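Local coordinates for DNA repair protein RECN (Deinococcus radiodurans, PDB 4ABY) that probably binds and hydrolyses ATP through its SMC-like head domain and may take part in recombinational repair of damaged DNA, at residues Leu80-Gly85 and Arg119-Ala124; Val226-Asp231 and Tyr272-Val277; Ala257-Ala262 and Leu279-Asn284; Val304-Ser309 and Glu338-Leu343; His364-Glu369 and Ser379-Leu384. One frame throughout, in Å; residues are numbered along the deposited sequence.

Contact 1 of 5, residues Leu80-Gly85 and Arg119-Ala124; sequences LGLLLG and RRLSSA
A buried arginine from a strand, R119, reaches the carboxy-terminal turn of a helix and spends its guanidinium on backbone oxygens rather than on an acid. Its NH1 stands 2.7 Å from L82 O, but the N-H points poorly at the acceptor (118°), so this hydrogen bond is weak; the stronger grip is that of NH2 on G86 O, just past 80-85. The route follows from the torsions: CG lies opposite the backbone N (chi1 -176°), and a bend at chi2 (66°) turns the chain past L82 towards G85. On the way R119 CG passes L82 CB at 3.7 Å, and NH1 ends 3.3 Å from G85 CA, with G85 N in the guanidinium plane at its edge. G85 has positive phi and closes a Schellman motif, whose turn presents these backbone atoms to the arginine. Farther along the strand, L82 CD2 meets L121 CD1 at 4.1 Å, both leucines also resting on L100 of the neighbouring strand 99-105. Helix 69-83 begins within the predicted ATP-binding loop, so the contact seats the antiparallel sheet against the helix that follows the P-loop, an arrangement typical of ABC-type ATPase heads such as those of the SMC family.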
# COMPACT_ATOMS: atom_id res chain seq x y z
N LEU A 80 -3.24 -12.26 -1.99
CA LEU A 80 -2.00 -11.53 -2.22
C LEU A 80 -1.25 -11.27 -0.91
O LEU A 80 -0.03 -11.17 -0.90
CB LEU A 80 -2.27 -10.21 -2.95
CG LEU A 80 -2.79 -10.32 -4.38
CD1 LEU A 80 -3.02 -8.95 -4.96
CD2 LEU A 80 -1.82 -11.11 -5.23
N GLY A 81 -1.99 -11.17 0.18
CA GLY A 81 -1.38 -10.95 1.48
C GLY A 81 -0.42 -12.08 1.83
O GLY A 81 0.64 -11.85 2.41
N LEU A 82 -0.80 -13.30 1.47
CA LEU A 82 0.03 -14.46 1.71
C LEU A 82 1.33 -14.38 0.92
O LEU A 82 2.39 -14.77 1.42
CB LEU A 82 -0.73 -15.73 1.34
CG LEU A 82 -1.99 -16.04 2.14
CD1 LEU A 82 -2.71 -17.22 1.53
CD2 LEU A 82 -1.66 -16.31 3.59
N LEU A 83 1.26 -13.89 -0.31
CA LEU A 83 2.45 -13.72 -1.13
C LEU A 83 3.38 -12.68 -0.54
O LEU A 83 4.59 -12.74 -0.74
CB LEU A 83 2.07 -13.32 -2.56
CG LEU A 83 1.27 -14.34 -3.36
CD1 LEU A 83 1.13 -13.87 -4.79
CD2 LEU A 83 1.95 -15.69 -3.31
N LEU A 84 2.82 -11.73 0.19
CA LEU A 84 3.62 -10.68 0.81
C LEU A 84 4.41 -11.21 2.00
O LEU A 84 5.28 -10.52 2.54
CB LEU A 84 2.73 -9.52 1.27
CG LEU A 84 2.77 -8.24 0.44
CD1 LEU A 84 2.19 -7.10 1.25
CD2 LEU A 84 4.19 -7.92 0.04
N GLY A 85 4.11 -12.43 2.40
CA GLY A 85 4.77 -13.03 3.54
C GLY A 85 4.00 -12.71 4.80
O GLY A 85 4.56 -12.65 5.89
N ARG A 119 2.69 -19.38 -1.84
CA ARG A 119 2.49 -19.60 -0.42
C ARG A 119 1.50 -20.74 -0.26
O ARG A 119 0.39 -20.67 -0.79
CB ARG A 119 1.96 -18.32 0.23
CG ARG A 119 1.79 -18.39 1.73
CD ARG A 119 3.12 -18.53 2.45
NE ARG A 119 2.98 -18.27 3.87
CZ ARG A 119 3.05 -17.06 4.42
NH1 ARG A 119 3.25 -16.00 3.65
NH2 ARG A 119 2.91 -16.90 5.72
N ARG A 120 1.92 -21.79 0.43
CA ARG A 120 1.05 -22.95 0.67
C ARG A 120 0.78 -23.09 2.16
O ARG A 120 1.71 -23.13 2.96
CB ARG A 120 1.71 -24.23 0.16
CG ARG A 120 0.89 -25.49 0.41
CD ARG A 120 1.62 -26.74 -0.05
NE ARG A 120 2.71 -27.11 0.86
CZ ARG A 120 2.55 -27.86 1.95
NH1 ARG A 120 1.35 -28.33 2.27
NH2 ARG A 120 3.59 -28.14 2.72
N LEU A 121 -0.49 -23.16 2.53
CA LEU A 121 -0.85 -23.39 3.92
C LEU A 121 -1.45 -24.77 4.07
O LEU A 121 -2.31 -25.17 3.29
CB LEU A 121 -1.83 -22.34 4.41
CG LEU A 121 -1.24 -20.94 4.59
CD1 LEU A 121 -2.29 -20.03 5.20
CD2 LEU A 121 -0.01 -21.00 5.46
N SER A 122 -0.99 -25.51 5.07
CA SER A 122 -1.45 -26.87 5.28
C SER A 122 -2.26 -26.95 6.56
O SER A 122 -1.88 -26.40 7.59
CB SER A 122 -0.27 -27.83 5.34
OG SER A 122 -0.71 -29.14 5.61
N SER A 123 -3.39 -27.65 6.49
CA SER A 123 -4.25 -27.83 7.66
C SER A 123 -3.53 -28.63 8.73
O SER A 123 -3.95 -28.64 9.89
CB SER A 123 -5.55 -28.53 7.25
OG SER A 123 -6.36 -28.78 8.38
N ALA A 124 -2.42 -29.22 8.37
CA ALA A 124 -1.60 -29.93 9.31
C ALA A 124 -1.06 -28.96 10.34
O ALA A 124 -0.93 -29.29 11.50
CB ALA A 124 -0.47 -30.61 8.62

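Contact 2 of 5, residues Val226-Asp231 and Tyr272-Val277; sequences VGQALD and YGLSDV
L274, D231 and G227 bury most of the surface here. L274 lies at the corner where the loop before strand 276-282 turns, and its isobutyl end is laid on the helix backbone: CD2 is 3.6 Å from G227 C and CD1 is 3.8 Å from G227 CA. Since G227 has no side chain, both methyl groups can approach the main chain directly, and the CA atoms of G227 and L274 come to 5.5 Å. CD2 also grazes the aliphatic part of Q228, 3.9 Å from its CG, while Y181 of helix 175-197 touches the same leucine. L274 therefore packs on both long helices, 175-197 and 214-249, which are consistent with the base of the coiled-coil arm that leaves an SMC-like head; the corner leads into the two-stranded antiparallel sheet of strands 258-266 and 276-282.

D231, one turn beyond G227, supplies the polar half. With its CG beside the backbone N (chi1 -71°), the carboxylate swings towards the loop, its side chain crossing that of L274 at about a right angle. OD2 lies 3.0 Å from S275 OG, and OD1 accepts a hydrogen bond from a water 2.6 Å away. That water also donates to G227 O (3.0 Å) and accepts from L274 N (2.6 Å), so it ties the three principal residues together through one site. R234, a turn farther on, adds a weak, long ion pair to OD1 and weak hydrogen bonds to Y272 O and S275 O.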
# COMPACT_ATOMS: atom_id res chain seq x y z
N VAL A 226 26.28 19.94 11.00
CA VAL A 226 25.59 19.47 9.80
C VAL A 226 24.24 18.86 10.18
O VAL A 226 23.24 19.10 9.51
CB VAL A 226 26.44 18.41 9.07
CG1 VAL A 226 25.69 17.84 7.88
CG2 VAL A 226 27.77 19.00 8.65
N GLY A 227 24.23 18.08 11.25
CA GLY A 227 23.02 17.42 11.69
C GLY A 227 21.91 18.41 11.94
O GLY A 227 20.74 18.14 11.65
N GLN A 228 22.28 19.58 12.46
CA GLN A 228 21.32 20.64 12.73
C GLN A 228 20.86 21.28 11.43
O GLN A 228 19.71 21.71 11.32
CB GLN A 228 21.94 21.69 13.65
CG GLN A 228 22.31 21.15 15.02
CD GLN A 228 23.26 22.06 15.76
OE1 GLN A 228 23.55 23.17 15.30
NE2 GLN A 228 23.75 21.61 16.90
N ALA A 229 21.77 21.36 10.46
CA ALA A 229 21.43 21.86 9.14
C ALA A 229 20.33 21.00 8.54
O ALA A 229 19.43 21.50 7.87
CB ALA A 229 22.64 21.86 8.24
N LEU A 230 20.42 19.70 8.80
CA LEU A 230 19.44 18.75 8.29
C LEU A 230 18.07 18.97 8.91
O LEU A 230 17.07 19.00 8.20
CB LEU A 230 19.91 17.32 8.54
CG LEU A 230 18.97 16.23 8.04
CD1 LEU A 230 18.63 16.46 6.59
CD2 LEU A 230 19.61 14.88 8.24
N ASP A 231 18.03 19.11 10.23
CA ASP A 231 16.77 19.37 10.91
C ASP A 231 16.14 20.66 10.41
O ASP A 231 14.92 20.76 10.30
CB ASP A 231 16.98 19.45 12.42
CG ASP A 231 17.28 18.11 13.03
OD1 ASP A 231 16.94 17.09 12.41
OD2 ASP A 231 17.87 18.08 14.14
N TYR A 272 21.07 8.35 10.53
CA TYR A 272 20.17 9.07 9.65
C TYR A 272 19.87 10.49 10.12
O TYR A 272 19.08 11.20 9.49
CB TYR A 272 18.86 8.30 9.48
CG TYR A 272 18.20 7.96 10.79
CD1 TYR A 272 17.46 8.91 11.48
CD2 TYR A 272 18.31 6.69 11.33
CE1 TYR A 272 16.85 8.60 12.67
CE2 TYR A 272 17.70 6.38 12.53
CZ TYR A 272 16.97 7.34 13.20
OH TYR A 272 16.36 7.03 14.39
N GLY A 273 20.48 10.91 11.22
CA GLY A 273 20.34 12.29 11.65
C GLY A 273 20.28 12.50 13.15
O GLY A 273 20.44 11.57 13.94
N LEU A 274 20.04 13.74 13.55
CA LEU A 274 20.01 14.10 14.96
C LEU A 274 18.60 13.98 15.54
O LEU A 274 18.39 14.23 16.73
CB LEU A 274 20.53 15.53 15.15
CG LEU A 274 22.01 15.74 15.43
CD1 LEU A 274 22.90 14.92 14.53
CD2 LEU A 274 22.33 17.21 15.30
N SER A 275 17.65 13.59 14.70
CA SER A 275 16.26 13.51 15.12
C SER A 275 15.50 12.42 14.38
O SER A 275 15.84 12.07 13.26
CB SER A 275 15.55 14.85 14.89
OG SER A 275 16.27 15.91 15.48
N ASP A 276 14.47 11.89 15.04
CA ASP A 276 13.51 10.98 14.42
C ASP A 276 12.49 11.79 13.65
O ASP A 276 12.06 12.84 14.10
CB ASP A 276 12.78 10.18 15.50
CG ASP A 276 13.47 8.87 15.83
OD1 ASP A 276 14.12 8.29 14.93
OD2 ASP A 276 13.34 8.41 16.99
N VAL A 277 12.09 11.31 12.48
CA VAL A 277 11.08 12.01 11.71
C VAL A 277 9.78 11.22 11.67
O VAL A 277 9.73 10.12 11.13
CB VAL A 277 11.54 12.33 10.28
CG1 VAL A 277 10.38 12.85 9.45
CG2 VAL A 277 12.67 13.35 10.31
O HOH W 1 19.09 15.65 11.99

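Contact 3 of 5, residues Ala257-Ala262 and Leu279-Asn284; sequences ARMEFA and LRFSAN
L279 extends its CG opposite the backbone N (chi1 -176°), whereas F261 carries its ring beside its own N; between them these torsions set L279 CD1 over one face of the ring. This CH-pi contact measures 3.6 Å from CD1 to the F261 centroid and lies 15° off the ring normal. The same methyl is 3.9 Å from M259 CG. M259, a selenomethionine, bends at chi3 to bring its CE against F281, whose CE1 meets A257 CB at 3.7 Å. The backbones form a two-stranded antiparallel sheet: R258-S282 and E260-R280 are hydrogen-bonded pairs, and M259-F281 and F261-L279 are non-hydrogen-bonded ones. L246 and I249 of helix 214-249 touch M259, and V304 of helix 298-312 touches both M259 and F281, so the face bearing these residues is turned into the protein. The face bearing R258, E260 and R280 is largely polar and partly open, with L289 against R258, E260 and S282. There E260 and R280 run side by side, and the arginine turns at chi3 (68°) to place NH1 2.8 Å from E260 OE2, a salt bridge whose hydrogen bond is weak. R280 CD also lies 3.8 Å from A262 CB.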
# COMPACT_ATOMS: atom_id res chain seq x y z
N ALA A 257 -8.95 17.35 7.59
CA ALA A 257 -7.80 16.57 7.98
C ALA A 257 -6.66 17.51 8.33
O ALA A 257 -6.46 18.53 7.68
CB ALA A 257 -7.39 15.63 6.86
N ARG A 258 -5.93 17.17 9.39
CA ARG A 258 -4.74 17.90 9.77
C ARG A 258 -3.56 16.95 9.75
O ARG A 258 -3.70 15.77 10.08
CB ARG A 258 -4.87 18.52 11.17
CG ARG A 258 -5.96 19.57 11.31
CD ARG A 258 -5.63 20.52 12.45
NE ARG A 258 -6.81 21.09 13.08
CZ ARG A 258 -6.79 22.12 13.92
NH1 ARG A 258 -5.64 22.71 14.23
NH2 ARG A 258 -7.92 22.58 14.45
N MSE A 259 -2.39 17.45 9.35
CA MSE A 259 -1.22 16.61 9.19
C MSE A 259 0.05 17.41 9.42
O MSE A 259 0.12 18.60 9.10
CB MSE A 259 -1.20 15.99 7.79
CG MSE A 259 0.11 15.31 7.42
SE MSE A 259 0.05 14.41 5.68
CE MSE A 259 -1.13 12.93 6.13
N GLU A 260 1.06 16.77 9.99
CA GLU A 260 2.35 17.42 10.20
C GLU A 260 3.48 16.41 10.34
O GLU A 260 3.25 15.27 10.76
CB GLU A 260 2.30 18.30 11.45
CG GLU A 260 2.45 17.53 12.75
CD GLU A 260 2.42 18.43 13.96
OE1 GLU A 260 2.06 19.62 13.80
OE2 GLU A 260 2.74 17.95 15.07
N PHE A 261 4.69 16.82 9.98
CA PHE A 261 5.88 16.04 10.29
C PHE A 261 6.49 16.54 11.59
O PHE A 261 6.76 17.73 11.73
CB PHE A 261 6.90 16.13 9.16
CG PHE A 261 6.60 15.23 8.01
CD1 PHE A 261 6.87 13.88 8.08
CD2 PHE A 261 6.05 15.73 6.84
CE1 PHE A 261 6.59 13.04 7.02
CE2 PHE A 261 5.77 14.91 5.78
CZ PHE A 261 6.04 13.56 5.86
N ALA A 262 6.70 15.63 12.53
CA ALA A 262 7.29 16.00 13.81
C ALA A 262 8.71 15.46 13.93
O ALA A 262 8.96 14.28 13.67
CB ALA A 262 6.44 15.49 14.96
N LEU A 279 5.41 11.04 11.12
CA LEU A 279 4.26 11.59 10.42
C LEU A 279 3.00 11.45 11.27
O LEU A 279 2.59 10.35 11.62
CB LEU A 279 4.07 10.89 9.08
CG LEU A 279 2.94 11.46 8.22
CD1 LEU A 279 3.20 12.93 7.97
CD2 LEU A 279 2.81 10.69 6.92
N ARG A 280 2.39 12.59 11.60
CA ARG A 280 1.22 12.60 12.46
C ARG A 280 -0.00 13.12 11.70
O ARG A 280 0.12 13.99 10.84
CB ARG A 280 1.49 13.46 13.70
CG ARG A 280 2.72 13.01 14.48
CD ARG A 280 3.02 13.92 15.67
NE ARG A 280 2.01 13.82 16.72
CZ ARG A 280 1.51 14.87 17.36
NH1 ARG A 280 1.94 16.10 17.06
NH2 ARG A 280 0.59 14.71 18.30
N PHE A 281 -1.17 12.57 12.02
CA PHE A 281 -2.37 12.83 11.23
C PHE A 281 -3.64 12.73 12.05
O PHE A 281 -3.78 11.85 12.90
CB PHE A 281 -2.43 11.84 10.06
CG PHE A 281 -3.67 11.95 9.21
CD1 PHE A 281 -3.76 12.89 8.20
CD2 PHE A 281 -4.73 11.09 9.42
CE1 PHE A 281 -4.89 12.98 7.42
CE2 PHE A 281 -5.87 11.17 8.65
CZ PHE A 281 -5.95 12.12 7.65
N SER A 282 -4.57 13.66 11.81
CA SER A 282 -5.91 13.58 12.37
C SER A 282 -6.92 13.71 11.23
O SER A 282 -6.82 14.63 10.41
CB SER A 282 -6.14 14.70 13.39
OG SER A 282 -6.08 15.97 12.77
N ALA A 283 -7.87 12.79 11.18
CA ALA A 283 -8.87 12.78 10.11
C ALA A 283 -9.96 13.84 10.30
O ALA A 283 -10.41 14.46 9.34
CB ALA A 283 -9.49 11.40 9.99
N ASN A 284 -10.37 14.04 11.55
CA ASN A 284 -11.51 14.89 11.85
C ASN A 284 -11.11 16.18 12.58
O ASN A 284 -9.99 16.28 13.09
CB ASN A 284 -12.54 14.11 12.66
CG ASN A 284 -12.93 12.80 11.99
OD1 ASN A 284 -13.15 11.79 12.65
ND2 ASN A 284 -13.01 12.82 10.66

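Contact 4 of 5, residues Val304-Ser309 and Glu338-Leu343; sequences VMLAVS and EQLSRL
Between 304-309 and 338-343 all contacts are apolar, and L306 is at their centre. It holds CG opposite its backbone N (chi1 173°), which pushes both methyls across the gap. CD1 reaches L340 CD2 at 3.8 Å, the two side chains meeting at about a right angle, and CD2 rests on Q339 CB, also at 3.8 Å. L343 CD2 fits between the two positions facing it, 4.1 Å from L306 CD1 and 4.0 Å from S309 CB. The axes of 304-309 and 338-343 stay 9.7 Å apart and cross at 44°, running broadly in the same sense. F321 of strand 318-321 touches L306, L340 and L343 alike, so the leucine cluster is joined to the parallel sheet, where strand 318-321, helix 330-343 and strand 348-352 make a beta-alpha-beta crossover.

No hydrogen bond passes between the two segments. One lies within 304-309: S309 OG donates to M305 O at 2.8 Å, from 39° above the carbonyl plane, while S309 N approaches that oxygen from the opposite face. The double grip leaves CB to face L343. Another joins the same helices one residue farther on, Q339 OE1 with T310 OG1. With S309 OG and Q339 OE1 both bonded, the buried surface between the segments is left to van der Waals contact among leucine methyls and the CB atoms of Q339 and S309.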
# COMPACT_ATOMS: atom_id res chain seq x y z
N VAL A 304 -5.70 7.78 2.70
CA VAL A 304 -4.54 8.61 2.98
C VAL A 304 -3.33 8.01 2.28
O VAL A 304 -2.47 8.73 1.78
CB VAL A 304 -4.28 8.74 4.49
CG1 VAL A 304 -3.00 9.51 4.75
CG2 VAL A 304 -5.45 9.44 5.15
N MSE A 305 -3.28 6.68 2.22
CA MSE A 305 -2.22 5.98 1.50
C MSE A 305 -2.31 6.27 0.01
O MSE A 305 -1.29 6.47 -0.65
CB MSE A 305 -2.31 4.47 1.74
CG MSE A 305 -2.00 4.04 3.17
SE MSE A 305 -0.21 4.54 3.76
CE MSE A 305 -0.57 6.29 4.53
N LEU A 306 -3.53 6.28 -0.51
CA LEU A 306 -3.75 6.62 -1.91
C LEU A 306 -3.21 8.02 -2.23
O LEU A 306 -2.45 8.19 -3.19
CB LEU A 306 -5.23 6.54 -2.25
CG LEU A 306 -5.65 7.03 -3.65
CD1 LEU A 306 -4.96 6.21 -4.72
CD2 LEU A 306 -7.15 6.95 -3.80
N ALA A 307 -3.59 9.00 -1.42
CA ALA A 307 -3.15 10.38 -1.62
C ALA A 307 -1.64 10.47 -1.65
O ALA A 307 -1.06 11.01 -2.59
CB ALA A 307 -3.71 11.28 -0.54
N VAL A 308 -0.99 9.95 -0.62
CA VAL A 308 0.46 9.94 -0.56
C VAL A 308 1.04 9.22 -1.77
O VAL A 308 2.03 9.66 -2.36
CB VAL A 308 0.98 9.28 0.72
CG1 VAL A 308 2.49 9.41 0.81
CG2 VAL A 308 0.32 9.89 1.94
N SER A 309 0.42 8.10 -2.15
CA SER A 309 0.91 7.32 -3.28
C SER A 309 0.85 8.06 -4.62
O SER A 309 1.76 7.93 -5.44
CB SER A 309 0.16 5.98 -3.37
OG SER A 309 0.56 5.11 -2.32
N GLU A 338 -10.63 9.24 -9.28
CA GLU A 338 -9.71 10.06 -10.05
C GLU A 338 -8.26 9.83 -9.62
O GLU A 338 -7.36 9.72 -10.45
CB GLU A 338 -10.09 11.53 -9.97
CG GLU A 338 -9.11 12.47 -10.66
CD GLU A 338 -8.92 12.16 -12.14
OE1 GLU A 338 -9.91 11.77 -12.79
OE2 GLU A 338 -7.79 12.31 -12.64
N GLN A 339 -8.03 9.76 -8.31
CA GLN A 339 -6.68 9.52 -7.80
C GLN A 339 -6.20 8.13 -8.18
O GLN A 339 -5.05 7.95 -8.59
CB GLN A 339 -6.63 9.71 -6.29
CG GLN A 339 -6.76 11.16 -5.86
CD GLN A 339 -5.73 12.04 -6.55
OE1 GLN A 339 -4.53 11.85 -6.40
NE2 GLN A 339 -6.21 13.02 -7.31
N LEU A 340 -7.07 7.14 -8.04
CA LEU A 340 -6.75 5.78 -8.44
C LEU A 340 -6.34 5.75 -9.91
O LEU A 340 -5.34 5.12 -10.27
CB LEU A 340 -7.95 4.86 -8.22
CG LEU A 340 -8.16 4.43 -6.77
CD1 LEU A 340 -9.52 3.77 -6.59
CD2 LEU A 340 -7.03 3.51 -6.35
N SER A 341 -7.10 6.45 -10.74
CA SER A 341 -6.81 6.49 -12.16
C SER A 341 -5.39 6.98 -12.42
O SER A 341 -4.65 6.39 -13.19
CB SER A 341 -7.82 7.38 -12.88
OG SER A 341 -7.82 7.12 -14.27
N ARG A 342 -5.00 8.06 -11.74
CA ARG A 342 -3.69 8.66 -11.93
C ARG A 342 -2.55 7.76 -11.45
O ARG A 342 -1.50 7.68 -12.08
CB ARG A 342 -3.60 9.99 -11.21
CG ARG A 342 -4.69 10.96 -11.59
CD ARG A 342 -4.36 12.35 -11.10
NE ARG A 342 -3.31 12.33 -10.09
CZ ARG A 342 -2.81 13.42 -9.51
NH1 ARG A 342 -3.28 14.62 -9.85
NH2 ARG A 342 -1.85 13.32 -8.60
N LEU A 343 -2.75 7.11 -10.32
CA LEU A 343 -1.75 6.19 -9.82
C LEU A 343 -1.56 5.06 -10.83
O LEU A 343 -0.49 4.49 -10.94
CB LEU A 343 -2.16 5.64 -8.46
CG LEU A 343 -1.27 4.57 -7.84
CD1 LEU A 343 0.18 5.03 -7.82
CD2 LEU A 343 -1.75 4.23 -6.44

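Contact 5 of 5, residues His364-Glu369 and Ser379-Leu384; sequences HHYKVE and SHVRLL
Y366 and V368 are the tightly packed, buried part of this strand pair, with V381 beside them and L383 at the exposed margin. The L383 branch lies against the tyrosine ring, CG 3.7 Å from Y366 CE1 and CD2 over one face, while V368 CG2 and V381 CG2 touch at 4.0 Å. Much of this face is covered by the rest of the head: F65 stacks with Y366, A71 and I75 of helix 69-83 meet V368 and V381 respectively, and L56 touches Y366 and V381.

On the other side the partly exposed K367, E369, H380 and R382 are more open to solvent. R382 takes CG between its backbone N and carbonyl carbon (chi1 64°) and then runs extended, which brings NE 2.8 Å from E369 OE1. NH2 adds a longer bond of 3.3 Å to E369 OE2, giving a side-on grip with the two planes 36° apart. R382 NH2 is also paired with E388. K367 NZ stands 3.9 Å from E369 OE2, a long salt bridge, so the glutamate probably offsets two positive charges. This side has a buried end against helix 387-398, where L384 CD1 sits over one face of the H365 ring, 3.8 Å from its centroid, and H365 NE2 is hydrogen-bonded to T66 OG1.

Backbone hydrogen bonds such as K367 N to R382 O (3.0 Å, 173°) fix the antiparallel register. S379, hydrogen-bonded to T50, also touches A71 of the predicted ATP site; this is the beta hairpin that ends the mixed sheet beside the P-loop of an ABC-type head.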
# COMPACT_ATOMS: atom_id res chain seq x y z
N HIS A 364 -9.57 -2.23 -16.44
CA HIS A 364 -10.11 -3.57 -16.56
C HIS A 364 -11.13 -3.77 -15.47
O HIS A 364 -10.85 -3.54 -14.29
CB HIS A 364 -8.98 -4.60 -16.45
CG HIS A 364 -7.90 -4.41 -17.47
ND1 HIS A 364 -7.93 -5.00 -18.71
CD2 HIS A 364 -6.76 -3.67 -17.43
CE1 HIS A 364 -6.85 -4.64 -19.39
NE2 HIS A 364 -6.13 -3.84 -18.64
N HIS A 365 -12.33 -4.17 -15.86
CA HIS A 365 -13.41 -4.36 -14.91
C HIS A 365 -13.67 -5.85 -14.75
O HIS A 365 -14.16 -6.52 -15.66
CB HIS A 365 -14.67 -3.64 -15.38
CG HIS A 365 -15.78 -3.62 -14.38
ND1 HIS A 365 -16.63 -2.55 -14.23
CD2 HIS A 365 -16.18 -4.56 -13.48
CE1 HIS A 365 -17.51 -2.82 -13.28
NE2 HIS A 365 -17.26 -4.03 -12.81
N TYR A 366 -13.31 -6.38 -13.58
CA TYR A 366 -13.51 -7.79 -13.29
C TYR A 366 -14.78 -7.95 -12.47
O TYR A 366 -15.06 -7.14 -11.60
CB TYR A 366 -12.31 -8.35 -12.53
CG TYR A 366 -11.04 -8.36 -13.35
CD1 TYR A 366 -10.73 -9.43 -14.17
CD2 TYR A 366 -10.17 -7.28 -13.31
CE1 TYR A 366 -9.57 -9.43 -14.93
CE2 TYR A 366 -9.01 -7.28 -14.07
CZ TYR A 366 -8.72 -8.35 -14.87
OH TYR A 366 -7.57 -8.35 -15.63
N LYS A 367 -15.55 -8.99 -12.77
CA LYS A 367 -16.73 -9.28 -11.96
C LYS A 367 -16.54 -10.59 -11.21
O LYS A 367 -16.23 -11.62 -11.81
CB LYS A 367 -18.01 -9.33 -12.80
CG LYS A 367 -19.26 -9.38 -11.94
CD LYS A 367 -20.53 -9.50 -12.78
CE LYS A 367 -21.77 -9.46 -11.88
NZ LYS A 367 -23.03 -9.63 -12.66
N VAL A 368 -16.71 -10.54 -9.90
CA VAL A 368 -16.64 -11.75 -9.09
C VAL A 368 -18.04 -12.32 -8.98
O VAL A 368 -18.97 -11.66 -8.51
CB VAL A 368 -16.04 -11.47 -7.70
CG1 VAL A 368 -15.95 -12.75 -6.91
CG2 VAL A 368 -14.67 -10.84 -7.84
N GLU A 369 -18.19 -13.56 -9.43
CA GLU A 369 -19.50 -14.20 -9.51
C GLU A 369 -19.57 -15.49 -8.71
O GLU A 369 -18.59 -15.92 -8.11
CB GLU A 369 -19.86 -14.50 -10.96
CG GLU A 369 -20.39 -13.30 -11.70
CD GLU A 369 -20.52 -13.56 -13.18
OE1 GLU A 369 -19.75 -14.41 -13.70
OE2 GLU A 369 -21.38 -12.93 -13.83
N SER A 379 -16.69 -19.25 -5.91
CA SER A 379 -16.44 -17.97 -6.57
C SER A 379 -15.80 -18.13 -7.94
O SER A 379 -14.99 -19.02 -8.16
CB SER A 379 -15.58 -17.05 -5.69
OG SER A 379 -16.35 -16.48 -4.64
N HIS A 380 -16.17 -17.23 -8.84
CA HIS A 380 -15.75 -17.29 -10.23
C HIS A 380 -15.55 -15.86 -10.71
O HIS A 380 -16.33 -14.98 -10.38
CB HIS A 380 -16.81 -18.06 -11.03
CG HIS A 380 -16.92 -17.66 -12.47
ND1 HIS A 380 -15.96 -17.98 -13.41
CD2 HIS A 380 -17.89 -16.99 -13.14
CE1 HIS A 380 -16.33 -17.51 -14.59
NE2 HIS A 380 -17.49 -16.91 -14.45
N VAL A 381 -14.48 -15.62 -11.45
CA VAL A 381 -14.14 -14.26 -11.90
C VAL A 381 -14.08 -14.22 -13.41
O VAL A 381 -13.73 -15.21 -14.05
CB VAL A 381 -12.78 -13.82 -11.35
CG1 VAL A 381 -12.41 -12.46 -11.90
CG2 VAL A 381 -12.79 -13.80 -9.83
N ARG A 382 -14.40 -13.07 -13.99
CA ARG A 382 -14.31 -12.91 -15.44
C ARG A 382 -14.31 -11.44 -15.86
O ARG A 382 -15.02 -10.62 -15.29
CB ARG A 382 -15.46 -13.64 -16.12
CG ARG A 382 -16.82 -13.08 -15.77
CD ARG A 382 -17.95 -13.94 -16.29
NE ARG A 382 -19.22 -13.23 -16.13
CZ ARG A 382 -19.73 -12.43 -17.05
NH1 ARG A 382 -19.09 -12.25 -18.20
NH2 ARG A 382 -20.88 -11.80 -16.84
N LEU A 383 -13.50 -11.13 -16.87
CA LEU A 383 -13.44 -9.78 -17.43
C LEU A 383 -14.78 -9.35 -18.03
O LEU A 383 -15.54 -10.18 -18.53
CB LEU A 383 -12.38 -9.72 -18.52
CG LEU A 383 -11.13 -8.91 -18.21
CD1 LEU A 383 -10.17 -9.00 -19.37
CD2 LEU A 383 -11.50 -7.47 -17.92
N LEU A 384 -15.05 -8.05 -18.00
CA LEU A 384 -16.24 -7.50 -18.64
C LEU A 384 -15.87 -6.82 -19.95
O LEU A 384 -14.95 -6.00 -20.00
CB LEU A 384 -16.95 -6.52 -17.70
CG LEU A 384 -17.48 -7.15 -16.41
CD1 LEU A 384 -18.40 -6.18 -15.70
CD2 LEU A 384 -18.19 -8.46 -16.69

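Overall arrangement
Contacts 1 and 4 are buried, whereas 2, 3 and 5 each have an open side, and chemistry follows place. Contact 4 is apolar between its two segments; contact 1 adds an inward arginine bonded to backbone oxygens. Contacts 3 and 5, both antiparallel strand pairs, divide into a packed face and a salt-bridged one, on opposite sides of the chain's centre. Contact 2 mixes leucine packing with a water-bridged polar patch. Contacts 2 and 3 share strand 276-282, V277 CG1 meeting F261 CD1 at 3.9 Å; helix 214-249 forms one side of contact 2 and packs on contact 3. Contact 3 passes to contact 4 through F281 CZ and V304 CG2, 3.7 Å apart. Helix 69-83 belongs to contact 1 and packs on contact 5.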